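PDB 6Q1Q: probable amino acid aminotransferase from Mycobacterium tuberculosis, which belongs to the class IV aminotransferase family and is modelled as an assembly of two chains, each an alpha/beta fold. Local coordinates for residues B[92-97]-B[106-111]; B[149-154]-B[213-218]; B[113-118]-B[254-259]. One frame throughout, in Å; residues are numbered along the deposited sequence.

Contact 1 of 3, residues B[92-97]-B[106-111]; sequences RLIYSR and TAYVMV
I94 lays its side chain over one face of the Y108 ring. Its CB stands 4.1 Å from the ring centroid in a CH-pi contact, and its CD1 reaches Y108 CE2 at 3.5 Å. The ring can come back over its neighbour because Y108 CG sits between its own backbone N and carbonyl carbon (chi1 59°). The same I94 CD1 meets M110 CE at 3.6 Å, where the thioether chain bends at its last torsion. A branched aliphatic residue suits this place, since its arms serve ring and methyl at once. R92 runs beside M110, pointing the same way. The other face carries smaller apolar contacts: L93 CD2 lies 3.7 Å from V109 CG2, and Y95 CD1 touches A107 CB at 3.8 Å.

Between these two layers of side chains the backbones exchange bonds at R92 with M110, I94 with Y108 and S96 with T106. I94 N to Y108 O is nearly straight (178°), whereas T106 N to S96 O is weak, at the end where the chain turns between strands. There S96 OG and T106 OG1 each bond a carboxylate oxygen of D23.

Farther out, W70 and A77 of helix 67-84 pack on the face of L93, A107 and V109. On the face of I94 the second subunit takes part: its E100 forms a salt bridge with R92, and its A21 O is bonded by Y108 OH. R92 NE is buried without a partner in the model. With one face on helix 67-84 and the other meeting the second subunit and D23, 89-96 and 106-113 form an antiparallel beta hairpin.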
ATOM      1  N   ARG B  92      -9.021 -13.836   9.213  1.00 50.68           N
ATOM      2  CA  ARG B  92      -8.341 -12.553   9.119  1.00 46.30           C
ATOM      3  C   ARG B  92      -8.992 -11.528  10.032  1.00 44.10           C
ATOM      4  O   ARG B  92     -10.217 -11.496  10.179  1.00 42.23           O
ATOM      5  CB  ARG B  92      -8.345 -12.028   7.679  1.00 46.58           C
ATOM      6  CG  ARG B  92      -7.239 -12.598   6.814  1.00 52.50           C
ATOM      7  CD  ARG B  92      -7.316 -12.070   5.395  1.00 59.04           C
ATOM      8  NE  ARG B  92      -8.450 -12.633   4.671  1.00 66.64           N
ATOM      9  CZ  ARG B  92      -8.583 -12.602   3.349  1.00 71.58           C
ATOM     10  NH1 ARG B  92      -7.646 -12.036   2.599  1.00 71.03           N
ATOM     11  NH2 ARG B  92      -9.650 -13.142   2.778  1.00 74.07           N
ATOM     12  N   LEU B  93      -8.157 -10.696  10.645  1.00 43.02           N
ATOM     13  CA  LEU B  93      -8.599  -9.563  11.445  1.00 43.53           C
ATOM     14  C   LEU B  93      -8.295  -8.299  10.655  1.00 46.04           C
ATOM     15  O   LEU B  93      -7.144  -8.072  10.276  1.00 43.80           O
ATOM     16  CB  LEU B  93      -7.881  -9.535  12.793  1.00 42.74           C
ATOM     17  CG  LEU B  93      -7.575 -10.889  13.436  1.00 40.41           C
ATOM     18  CD1 LEU B  93      -6.570 -10.731  14.565  1.00 40.07           C
ATOM     19  CD2 LEU B  93      -8.852 -11.521  13.947  1.00 37.77           C
ATOM     20  N   ILE B  94      -9.316  -7.484  10.404  1.00 44.14           N
ATOM     21  CA  ILE B  94      -9.165  -6.240   9.656  1.00 40.79           C
ATOM     22  C   ILE B  94      -9.485  -5.075  10.580  1.00 42.64           C
ATOM     23  O   ILE B  94     -10.557  -5.037  11.195  1.00 43.79           O
ATOM     24  CB  ILE B  94     -10.039  -6.213   8.389  1.00 42.67           C
ATOM     25  CG1 ILE B  94      -9.511  -7.226   7.372  1.00 46.53           C
ATOM     26  CG2 ILE B  94     -10.072  -4.820   7.784  1.00 37.91           C
ATOM     27  CD1 ILE B  94     -10.428  -8.379   7.118  1.00 50.29           C
ATOM     28  N   TYR B  95      -8.553  -4.126  10.667  1.00 42.76           N
ATOM     29  CA  TYR B  95      -8.634  -3.004  11.601  1.00 42.23           C
ATOM     30  C   TYR B  95      -8.248  -1.754  10.817  1.00 39.79           C
ATOM     31  O   TYR B  95      -7.061  -1.485  10.610  1.00 41.86           O
ATOM     32  CB  TYR B  95      -7.715  -3.233  12.793  1.00 40.98           C
ATOM     33  CG  TYR B  95      -7.874  -2.267  13.949  1.00 42.98           C
ATOM     34  CD1 TYR B  95      -9.130  -1.859  14.380  1.00 48.24           C
ATOM     35  CD2 TYR B  95      -6.761  -1.789  14.630  1.00 39.89           C
ATOM     36  CE1 TYR B  95      -9.271  -0.984  15.449  1.00 50.91           C
ATOM     37  CE2 TYR B  95      -6.890  -0.918  15.692  1.00 45.85           C
ATOM     38  CZ  TYR B  95      -8.145  -0.519  16.100  1.00 51.36           C
ATOM     39  OH  TYR B  95      -8.271   0.347  17.164  1.00 55.63           O
ATOM     40  N   SER B  96      -9.249  -1.000  10.378  1.00 35.64           N
ATOM     41  CA  SER B  96      -9.047   0.168   9.535  1.00 35.92           C
ATOM     42  C   SER B  96      -9.293   1.451  10.316  1.00 36.22           C
ATOM     43  O   SER B  96      -9.965   1.458  11.350  1.00 38.25           O
ATOM     44  CB  SER B  96      -9.978   0.119   8.318  1.00 37.37           C
ATOM     45  OG  SER B  96     -10.454   1.412   7.992  1.00 43.24           O
ATOM     46  N   ARG B  97      -8.749   2.552   9.791  1.00 34.47           N
ATOM     47  CA  ARG B  97      -8.897   3.846  10.450  1.00 38.15           C
ATOM     48  C   ARG B  97     -10.345   4.315  10.510  1.00 42.26           C
ATOM     49  O   ARG B  97     -10.645   5.251  11.259  1.00 42.78           O
ATOM     50  CB  ARG B  97      -8.035   4.897   9.742  1.00 36.84           C
ATOM     51  CG  ARG B  97      -7.713   6.115  10.605  1.00 40.34           C
ATOM     52  CD  ARG B  97      -6.654   7.004   9.972  1.00 39.23           C
ATOM     53  NE  ARG B  97      -5.481   6.234   9.572  1.00 38.19           N
ATOM     54  CZ  ARG B  97      -4.496   5.886  10.396  1.00 35.49           C
ATOM     55  NH1 ARG B  97      -4.540   6.238  11.674  1.00 33.96           N
ATOM     56  NH2 ARG B  97      -3.469   5.180   9.940  1.00 32.57           N
ATOM     57  N   THR B 106     -13.083   0.919  11.933  1.00 46.25           N
ATOM     58  CA  THR B 106     -13.850  -0.237  11.494  1.00 47.69           C
ATOM     59  C   THR B 106     -13.047  -1.495  11.789  1.00 44.15           C
ATOM     60  O   THR B 106     -11.848  -1.556  11.502  1.00 44.84           O
ATOM     61  CB  THR B 106     -14.202  -0.140  10.008  1.00 50.73           C
ATOM     62  OG1 THR B 106     -13.024   0.135   9.244  1.00 54.93           O
ATOM     63  CG2 THR B 106     -15.210   0.973   9.785  1.00 52.70           C
ATOM     64  N   ALA B 107     -13.704  -2.487  12.383  1.00 44.19           N
ATOM     65  CA  ALA B 107     -13.024  -3.693  12.831  1.00 41.86           C
ATOM     66  C   ALA B 107     -13.967  -4.876  12.700  1.00 42.16           C
ATOM     67  O   ALA B 107     -15.107  -4.817  13.169  1.00 43.86           O
ATOM     68  CB  ALA B 107     -12.550  -3.552  14.280  1.00 41.14           C
ATOM     69  N   TYR B 108     -13.489  -5.945  12.068  1.00 40.13           N
ATOM     70  CA  TYR B 108     -14.278  -7.162  11.947  1.00 41.80           C
ATOM     71  C   TYR B 108     -13.342  -8.346  11.757  1.00 41.80           C
ATOM     72  O   TYR B 108     -12.144  -8.190  11.512  1.00 39.79           O
ATOM     73  CB  TYR B 108     -15.289  -7.071  10.797  1.00 40.40           C
ATOM     74  CG  TYR B 108     -14.687  -6.816   9.429  1.00 38.72           C
ATOM     75  CD1 TYR B 108     -14.438  -5.521   8.988  1.00 37.84           C
ATOM     76  CD2 TYR B 108     -14.382  -7.868   8.575  1.00 38.72           C
ATOM     77  CE1 TYR B 108     -13.896  -5.282   7.737  1.00 36.83           C
ATOM     78  CE2 TYR B 108     -13.840  -7.639   7.322  1.00 37.95           C
ATOM     79  CZ  TYR B 108     -13.598  -6.345   6.909  1.00 38.04           C
ATOM     80  OH  TYR B 108     -13.058  -6.112   5.662  1.00 36.56           O
ATOM     81  N   VAL B 109     -13.914  -9.538  11.888  1.00 44.30           N
ATOM     82  CA  VAL B 109     -13.195 -10.794  11.733  1.00 42.56           C
ATOM     83  C   VAL B 109     -13.797 -11.527  10.545  1.00 46.07           C
ATOM     84  O   VAL B 109     -15.019 -11.535  10.364  1.00 49.06           O
ATOM     85  CB  VAL B 109     -13.274 -11.657  13.011  1.00 42.19           C
ATOM     86  CG1 VAL B 109     -12.738 -13.060  12.755  1.00 41.81           C
ATOM     87  CG2 VAL B 109     -12.528 -10.985  14.159  1.00 42.36           C
ATOM     88  N   MET B 110     -12.938 -12.133   9.734  1.00 45.19           N
ATOM     89  CA  MET B 110     -13.359 -12.814   8.522  1.00 46.61           C
ATOM     90  C   MET B 110     -12.687 -14.173   8.463  1.00 47.84           C
ATOM     91  O   MET B 110     -11.470 -14.273   8.649  1.00 47.43           O
ATOM     92  CB  MET B 110     -13.003 -12.002   7.276  1.00 50.52           C
ATOM     93  CG  MET B 110     -13.709 -12.471   6.017  1.00 57.58           C
ATOM     94  SD  MET B 110     -13.784 -11.206   4.734  1.00 61.17           S
ATOM     95  CE  MET B 110     -12.126 -10.536   4.817  1.00 57.38           C
ATOM     96  N   VAL B 111     -13.474 -15.213   8.210  1.00 50.02           N
ATOM     97  CA  VAL B 111     -12.953 -16.555   7.993  1.00 51.51           C
ATOM     98  C   VAL B 111     -13.430 -17.022   6.624  1.00 54.14           C
ATOM     99  O   VAL B 111     -14.614 -16.894   6.293  1.00 54.99           O
ATOM    100  CB  VAL B 111     -13.383 -17.528   9.109  1.00 50.84           C
ATOM    101  CG1 VAL B 111     -14.893 -17.499   9.316  1.00 50.17           C
ATOM    102  CG2 VAL B 111     -12.893 -18.934   8.807  1.00 52.77           C
TER

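Contact 2 of 3, residues B[149-154]-B[213-218]; sequences SAKTLS and PILRGT. With EDO (1,2-ethanediol), chain H.
The carbonyl oxygen of I214 is approached by two groups of S149. The hydroxyl donates to it, with S149 OG 3.3 Å from I214 O and nearly in line with the carbonyl (163° at the oxygen), while S149 CA adds a CH...O contact at 3.6 Å. Serine suits this exposed loop position because its hydroxyl, one bond from CB, can donate to a carbonyl lying close beside it. With its OG beside the backbone N (chi1 -72°), the hydroxyl reaches across to the carbonyl.

L215 supplies the rest of the contact through one methyl. Its CD2 presses against the backbone of 149-151, 3.3 Å from S149 O and 3.4 Å from A150 O, and also meets K151 CB at 4.0 Å. Leucine suits the place because its branched end lets one methyl lie against main chain. L215 N is bonded to E184 OE1. K151 is held through its main chain, bonding S56 OG and F33 of strand 31-39, and its long side chain runs over R52 and F33.

Beyond K151 the segment turns round a 1,2-ethanediol, probably left from the crystallisation liquor. Its O1 donates to T152 O at 3.1 Å; the still shorter approaches of the diol to T152 N and OG1 are too close to be trusted. T152 OG1 also accepts from S154 N at 3.2 Å, making an ST turn, a role that needs a hydroxyl near the backbone. S154 OG bonds G29 O of its own chain and A156 N of the second subunit.

One long hydroxyl bond and a methyl set on carbonyl oxygens thus make a modest join, consistent with two loops also tied together through helix 46-59, whose S56 bonds K151 N and whose R52 bonds R216 O.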
ATOM      1  N   SER B 149       7.765  -2.224   9.271  1.00 51.29           N
ATOM      2  CA  SER B 149       7.453  -3.289  10.216  1.00 49.29           C
ATOM      3  C   SER B 149       5.965  -3.409  10.513  1.00 49.30           C
ATOM      4  O   SER B 149       5.569  -4.313  11.256  1.00 50.40           O
ATOM      5  CB  SER B 149       8.220  -3.078  11.522  1.00 49.06           C
ATOM      6  OG  SER B 149       9.596  -3.363  11.340  1.00 51.19           O
ATOM      7  N   ALA B 150       5.137  -2.519   9.968  1.00 46.28           N
ATOM      8  CA  ALA B 150       3.695  -2.595  10.148  1.00 42.94           C
ATOM      9  C   ALA B 150       3.091  -3.474   9.060  1.00 45.34           C
ATOM     10  O   ALA B 150       3.434  -3.338   7.883  1.00 47.33           O
ATOM     11  CB  ALA B 150       3.071  -1.200  10.111  1.00 40.72           C
ATOM     12  N   LYS B 151       2.202  -4.382   9.459  1.00 44.10           N
ATOM     13  CA  LYS B 151       1.479  -5.232   8.513  1.00 43.05           C
ATOM     14  C   LYS B 151       0.177  -4.526   8.160  1.00 41.67           C
ATOM     15  O   LYS B 151      -0.839  -4.668   8.842  1.00 42.45           O
ATOM     16  CB  LYS B 151       1.233  -6.614   9.105  1.00 42.84           C
ATOM     17  CG  LYS B 151       0.552  -7.582   8.159  1.00 41.06           C
ATOM     18  CD  LYS B 151       0.469  -8.968   8.772  1.00 45.16           C
ATOM     19  CE  LYS B 151       0.111 -10.014   7.731  1.00 48.14           C
ATOM     20  NZ  LYS B 151       0.957  -9.899   6.509  1.00 51.01           N
ATOM     21  N   THR B 152       0.207  -3.755   7.078  1.00 36.91           N
ATOM     22  CA  THR B 152      -0.893  -2.879   6.703  1.00 34.14           C
ATOM     23  C   THR B 152      -1.742  -3.485   5.589  1.00 34.58           C
ATOM     24  O   THR B 152      -1.390  -4.493   4.969  1.00 35.41           O
ATOM     25  CB  THR B 152      -0.360  -1.511   6.267  1.00 36.21           C
ATOM     26  OG1 THR B 152       0.176  -1.608   4.942  1.00 38.19           O
ATOM     27  CG2 THR B 152       0.727  -1.033   7.222  1.00 33.72           C
ATOM     28  N   LEU B 153      -2.885  -2.847   5.344  1.00 32.68           N
ATOM     29  CA  LEU B 153      -3.796  -3.235   4.275  1.00 33.01           C
ATOM     30  C   LEU B 153      -3.335  -2.786   2.894  1.00 32.72           C
ATOM     31  O   LEU B 153      -4.050  -3.021   1.919  1.00 33.55           O
ATOM     32  CB  LEU B 153      -5.196  -2.672   4.543  1.00 30.85           C
ATOM     33  CG  LEU B 153      -5.918  -3.181   5.786  1.00 33.61           C
ATOM     34  CD1 LEU B 153      -7.232  -2.447   5.966  1.00 35.04           C
ATOM     35  CD2 LEU B 153      -6.154  -4.673   5.677  1.00 36.10           C
ATOM     36  N   SER B 154      -2.175  -2.144   2.781  1.00 32.49           N
ATOM     37  CA  SER B 154      -1.698  -1.612   1.506  1.00 32.79           C
ATOM     38  C   SER B 154      -0.756  -2.629   0.859  1.00 38.91           C
ATOM     39  O   SER B 154       0.469  -2.508   0.903  1.00 36.72           O
ATOM     40  CB  SER B 154      -1.039  -0.260   1.721  1.00 30.82           C
ATOM     41  OG  SER B 154      -2.032   0.737   1.895  1.00 32.38           O
ATOM     42  N   PRO B 213      14.267  -3.649   7.558  1.00 53.18           N
ATOM     43  CA  PRO B 213      12.932  -3.171   7.172  1.00 52.32           C
ATOM     44  C   PRO B 213      12.033  -4.302   6.701  1.00 49.34           C
ATOM     45  O   PRO B 213      11.663  -4.360   5.524  1.00 47.42           O
ATOM     46  CB  PRO B 213      13.229  -2.187   6.037  1.00 53.88           C
ATOM     47  CG  PRO B 213      14.486  -2.707   5.431  1.00 53.24           C
ATOM     48  CD  PRO B 213      15.295  -3.230   6.585  1.00 52.42           C
ATOM     49  N   ILE B 214      11.682  -5.214   7.606  1.00 49.97           N
ATOM     50  CA  ILE B 214      10.920  -6.405   7.264  1.00 48.71           C
ATOM     51  C   ILE B 214       9.802  -6.578   8.281  1.00 49.70           C
ATOM     52  O   ILE B 214       9.745  -5.891   9.300  1.00 48.51           O
ATOM     53  CB  ILE B 214      11.799  -7.672   7.229  1.00 45.62           C
ATOM     54  CG1 ILE B 214      12.350  -7.967   8.624  1.00 41.59           C
ATOM     55  CG2 ILE B 214      12.935  -7.523   6.236  1.00 48.62           C
ATOM     56  CD1 ILE B 214      13.153  -9.253   8.704  1.00 41.92           C
ATOM     57  N   LEU B 215       8.914  -7.522   7.996  1.00 50.18           N
ATOM     58  CA  LEU B 215       7.839  -7.847   8.919  1.00 52.02           C
ATOM     59  C   LEU B 215       8.292  -9.001   9.796  1.00 56.80           C
ATOM     60  O   LEU B 215       8.814  -9.998   9.296  1.00 58.94           O
ATOM     61  CB  LEU B 215       6.566  -8.232   8.156  1.00 54.06           C
ATOM     62  CG  LEU B 215       5.767  -7.122   7.476  1.00 57.89           C
ATOM     63  CD1 LEU B 215       4.638  -7.707   6.644  1.00 58.84           C
ATOM     64  CD2 LEU B 215       5.202  -6.181   8.529  1.00 58.80           C
ATOM     65  N   ARG B 216       8.081  -8.872  11.104  1.00 57.42           N
ATOM     66  CA  ARG B 216       8.435  -9.952  12.018  1.00 59.93           C
ATOM     67  C   ARG B 216       7.389 -11.055  11.959  1.00 58.84           C
ATOM     68  O   ARG B 216       6.180 -10.792  11.977  1.00 60.00           O
ATOM     69  CB  ARG B 216       8.597  -9.432  13.440  1.00 62.86           C
ATOM     70  CG  ARG B 216       9.949  -8.820  13.708  1.00 70.44           C
ATOM     71  CD  ARG B 216       9.885  -8.063  15.009  1.00 78.54           C
ATOM     72  NE  ARG B 216      11.138  -7.393  15.382  1.00 86.67           N
ATOM     73  CZ  ARG B 216      12.197  -8.022  15.907  1.00 93.40           C
ATOM     74  NH1 ARG B 216      13.308  -7.375  16.230  1.00 94.57           N
ATOM     75  NH2 ARG B 216      12.167  -9.325  16.091  1.00 95.97           N
ATOM     76  N   GLY B 217       7.866 -12.289  11.897  1.00 57.54           N
ATOM     77  CA  GLY B 217       7.023 -13.443  11.707  1.00 56.73           C
ATOM     78  C   GLY B 217       6.527 -14.129  12.958  1.00 54.18           C
ATOM     79  O   GLY B 217       7.317 -14.659  13.746  1.00 53.75           O
ATOM     80  N   THR B 218       5.208 -14.113  13.154  1.00 52.90           N
ATOM     81  CA  THR B 218       4.624 -14.814  14.292  1.00 53.27           C
ATOM     82  C   THR B 218       4.916 -16.308  14.218  1.00 53.20           C
ATOM     83  O   THR B 218       5.287 -16.927  15.222  1.00 54.35           O
ATOM     84  CB  THR B 218       3.116 -14.569  14.342  1.00 53.16           C
ATOM     85  OG1 THR B 218       2.848 -13.169  14.189  1.00 53.81           O
ATOM     86  CG2 THR B 218       2.539 -15.055  15.657  1.00 53.27           C
TER
HETATM   87  C1  EDO H 301       2.882  -4.290   4.645  1.00 70.62           C
HETATM   88  O1  EDO H 301       1.644  -4.569   5.310  1.00 69.78           O
HETATM   89  C2  EDO H 301       2.602  -3.512   3.366  1.00 68.98           C
HETATM   90  O2  EDO H 301       2.078  -2.223   3.706  1.00 69.00           O

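Contact 3 of 3, residues B[113-118]-B[254-259]; sequences PVPARV and SSMTLA
Apolar contacts centre on the sulfur of M256, whose SD lies 3.6 Å from P115 CD and 3.9 Å from V118 CG2. The methionine reaches them because CG stands anti to the backbone N (chi1 179°), sending the chain out from its loop. A flexible thioether suits a place where it must meet a rigid proline ring and a branched valine together. V118 uses its other branch as well: CG1 rests on the main chain of the loop, 3.9 Å from T257 CA.

The charged group joins only by van der Waals contact. R117, bent at chi3, brings its guanidinium round so that T257 CG2 meets NH2 at 4.0 Å, near the plane of the group and at its edge. R187 lies close by with a like charge.

The contact joins the start of helix 116-124 to the loop of the antiparallel hairpin 249-253 and 259-265. It therefore bridges from strand 106-113, an inner strand of the five-stranded antiparallel sheet, to the mixed sheet of the chain.

Between the two segments there are only van der Waals contacts; the hydrogen bonds lie within each, but R122, further along helix 116-124, reaches M256 O through NH1. V118 N bonds P115 O at 3.1 Å where the chain enters the helix, and proline, having no N-H to offer, fits well ahead of a helix. In the loop, S254 N bonds L258 O at 3.1 Å, while S254 OG donates to T257 O at 2.6 Å, tilted 16° from the carbonyl plane. A serine is the right size to close so tight a bend on itself. S255 OG bonds H49 and T219.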
ATOM      1  N   PRO B 113     -12.395 -19.941   3.074  1.00 61.91           N
ATOM      2  CA  PRO B 113     -11.685 -21.189   2.770  1.00 61.76           C
ATOM      3  C   PRO B 113     -10.208 -20.945   2.500  1.00 59.56           C
ATOM      4  O   PRO B 113      -9.795 -19.862   2.080  1.00 56.49           O
ATOM      5  CB  PRO B 113     -12.401 -21.714   1.520  1.00 60.34           C
ATOM      6  CG  PRO B 113     -13.729 -21.055   1.531  1.00 61.92           C
ATOM      7  CD  PRO B 113     -13.519 -19.710   2.148  1.00 61.56           C
ATOM      8  N   VAL B 114      -9.412 -21.973   2.755  1.00 58.67           N
ATOM      9  CA  VAL B 114      -7.976 -21.912   2.481  1.00 56.58           C
ATOM     10  C   VAL B 114      -7.751 -22.141   0.988  1.00 57.27           C
ATOM     11  O   VAL B 114      -8.283 -23.116   0.434  1.00 61.48           O
ATOM     12  CB  VAL B 114      -7.229 -22.947   3.317  1.00 56.16           C
ATOM     13  CG1 VAL B 114      -5.811 -23.125   2.802  1.00 57.55           C
ATOM     14  CG2 VAL B 114      -7.219 -22.538   4.781  1.00 51.34           C
ATOM     15  N   PRO B 115      -6.996 -21.275   0.310  1.00 53.60           N
ATOM     16  CA  PRO B 115      -6.824 -21.422  -1.140  1.00 55.36           C
ATOM     17  C   PRO B 115      -6.151 -22.739  -1.500  1.00 62.34           C
ATOM     18  O   PRO B 115      -5.393 -23.315  -0.717  1.00 67.12           O
ATOM     19  CB  PRO B 115      -5.944 -20.224  -1.517  1.00 50.59           C
ATOM     20  CG  PRO B 115      -6.135 -19.243  -0.406  1.00 48.82           C
ATOM     21  CD  PRO B 115      -6.349 -20.059   0.827  1.00 49.71           C
ATOM     22  N   ALA B 116      -6.441 -23.209  -2.717  1.00 63.23           N
ATOM     23  CA  ALA B 116      -5.867 -24.463  -3.199  1.00 63.53           C
ATOM     24  C   ALA B 116      -4.354 -24.383  -3.344  1.00 63.43           C
ATOM     25  O   ALA B 116      -3.672 -25.412  -3.294  1.00 68.33           O
ATOM     26  CB  ALA B 116      -6.506 -24.850  -4.533  1.00 62.38           C
ATOM     27  N   ARG B 117      -3.812 -23.180  -3.544  1.00 58.99           N
ATOM     28  CA  ARG B 117      -2.364 -23.021  -3.648  1.00 57.89           C
ATOM     29  C   ARG B 117      -1.645 -23.498  -2.390  1.00 58.13           C
ATOM     30  O   ARG B 117      -0.505 -23.973  -2.469  1.00 59.37           O
ATOM     31  CB  ARG B 117      -2.031 -21.556  -3.947  1.00 58.94           C
ATOM     32  CG  ARG B 117      -0.608 -21.133  -3.616  1.00 62.54           C
ATOM     33  CD  ARG B 117      -0.434 -19.629  -3.752  1.00 63.93           C
ATOM     34  NE  ARG B 117      -1.319 -18.886  -2.859  1.00 65.88           N
ATOM     35  CZ  ARG B 117      -1.043 -18.605  -1.589  1.00 66.05           C
ATOM     36  NH1 ARG B 117      -1.913 -17.921  -0.858  1.00 65.40           N
ATOM     37  NH2 ARG B 117       0.098 -19.011  -1.048  1.00 66.58           N
ATOM     38  N   VAL B 118      -2.304 -23.415  -1.232  1.00 56.96           N
ATOM     39  CA  VAL B 118      -1.632 -23.692   0.035  1.00 57.63           C
ATOM     40  C   VAL B 118      -1.199 -25.151   0.130  1.00 62.39           C
ATOM     41  O   VAL B 118      -0.082 -25.448   0.573  1.00 63.86           O
ATOM     42  CB  VAL B 118      -2.544 -23.295   1.208  1.00 57.54           C
ATOM     43  CG1 VAL B 118      -1.945 -23.746   2.532  1.00 59.35           C
ATOM     44  CG2 VAL B 118      -2.776 -21.792   1.209  1.00 54.65           C
ATOM     45  N   SER B 254       4.848 -18.572   6.808  1.00 51.94           N
ATOM     46  CA  SER B 254       3.793 -17.605   7.069  1.00 53.91           C
ATOM     47  C   SER B 254       2.706 -18.292   7.886  1.00 56.14           C
ATOM     48  O   SER B 254       2.790 -19.484   8.194  1.00 62.03           O
ATOM     49  CB  SER B 254       3.245 -17.015   5.766  1.00 52.86           C
ATOM     50  OG  SER B 254       2.902 -18.040   4.855  1.00 54.42           O
ATOM     51  N   SER B 255       1.670 -17.530   8.229  1.00 54.91           N
ATOM     52  CA  SER B 255       0.678 -18.015   9.182  1.00 58.48           C
ATOM     53  C   SER B 255      -0.349 -18.943   8.539  1.00 60.37           C
ATOM     54  O   SER B 255      -0.778 -19.915   9.169  1.00 64.35           O
ATOM     55  CB  SER B 255      -0.009 -16.835   9.863  1.00 58.36           C
ATOM     56  OG  SER B 255       0.890 -16.186  10.746  1.00 57.90           O
ATOM     57  N   MET B 256      -0.771 -18.666   7.304  1.00 58.67           N
ATOM     58  CA  MET B 256      -1.780 -19.518   6.678  1.00 60.51           C
ATOM     59  C   MET B 256      -1.146 -20.670   5.904  1.00 61.76           C
ATOM     60  O   MET B 256      -1.423 -21.840   6.185  1.00 64.00           O
ATOM     61  CB  MET B 256      -2.679 -18.694   5.752  1.00 63.16           C
ATOM     62  CG  MET B 256      -3.731 -19.535   5.046  1.00 66.16           C
ATOM     63  SD  MET B 256      -4.189 -18.903   3.423  1.00 70.17           S
ATOM     64  CE  MET B 256      -4.309 -17.146   3.748  1.00 67.85           C
ATOM     65  N   THR B 257      -0.298 -20.361   4.927  1.00 63.22           N
ATOM     66  CA  THR B 257       0.585 -21.371   4.354  1.00 68.01           C
ATOM     67  C   THR B 257       1.802 -21.472   5.262  1.00 73.27           C
ATOM     68  O   THR B 257       2.647 -20.570   5.291  1.00 79.56           O
ATOM     69  CB  THR B 257       0.961 -21.041   2.909  1.00 67.68           C
ATOM     70  OG1 THR B 257       2.110 -21.807   2.523  1.00 70.02           O
ATOM     71  CG2 THR B 257       1.237 -19.555   2.721  1.00 65.11           C
ATOM     72  N   LEU B 258       1.882 -22.564   6.023  1.00 70.34           N
ATOM     73  CA  LEU B 258       2.818 -22.623   7.141  1.00 69.43           C
ATOM     74  C   LEU B 258       4.261 -22.625   6.655  1.00 68.42           C
ATOM     75  O   LEU B 258       5.027 -21.700   6.948  1.00 68.61           O
ATOM     76  CB  LEU B 258       2.525 -23.855   7.998  1.00 69.06           C
ATOM     77  CG  LEU B 258       1.070 -23.939   8.463  1.00 66.63           C
ATOM     78  CD1 LEU B 258       0.750 -25.321   9.000  1.00 68.44           C
ATOM     79  CD2 LEU B 258       0.790 -22.869   9.506  1.00 62.37           C
ATOM     80  N   ALA B 259       4.651 -23.651   5.904  1.00 65.80           N
ATOM     81  CA  ALA B 259       6.012 -23.747   5.398  1.00 60.21           C
ATOM     82  C   ALA B 259       5.983 -24.192   3.946  1.00 56.64           C
ATOM     83  O   ALA B 259       5.359 -25.204   3.615  1.00 56.76           O
ATOM     84  CB  ALA B 259       6.847 -24.724   6.231  1.00 59.59           C
TER

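In the fold
Contact 1 and contact 2 have centres about 16 Å apart and touch directly, I94 CG2 packing on L153 CD1 at 4.1 Å, so the hairpin's subunit-facing side runs on to the loop that holds the 1,2-ethanediol. Both also meet the second subunit, whereas contact 3 touches no other chain. Contact 3 follows contact 1 in sequence, because strand 106-113 leads into helix 116-124, yet their centres are about 19 Å apart and they share no further touch. Contact 2 is nested within the chain closed by contact 3; these centres lie about 18 Å apart, with nearest atoms about 5 Å apart. Strand 31-39 borders all three.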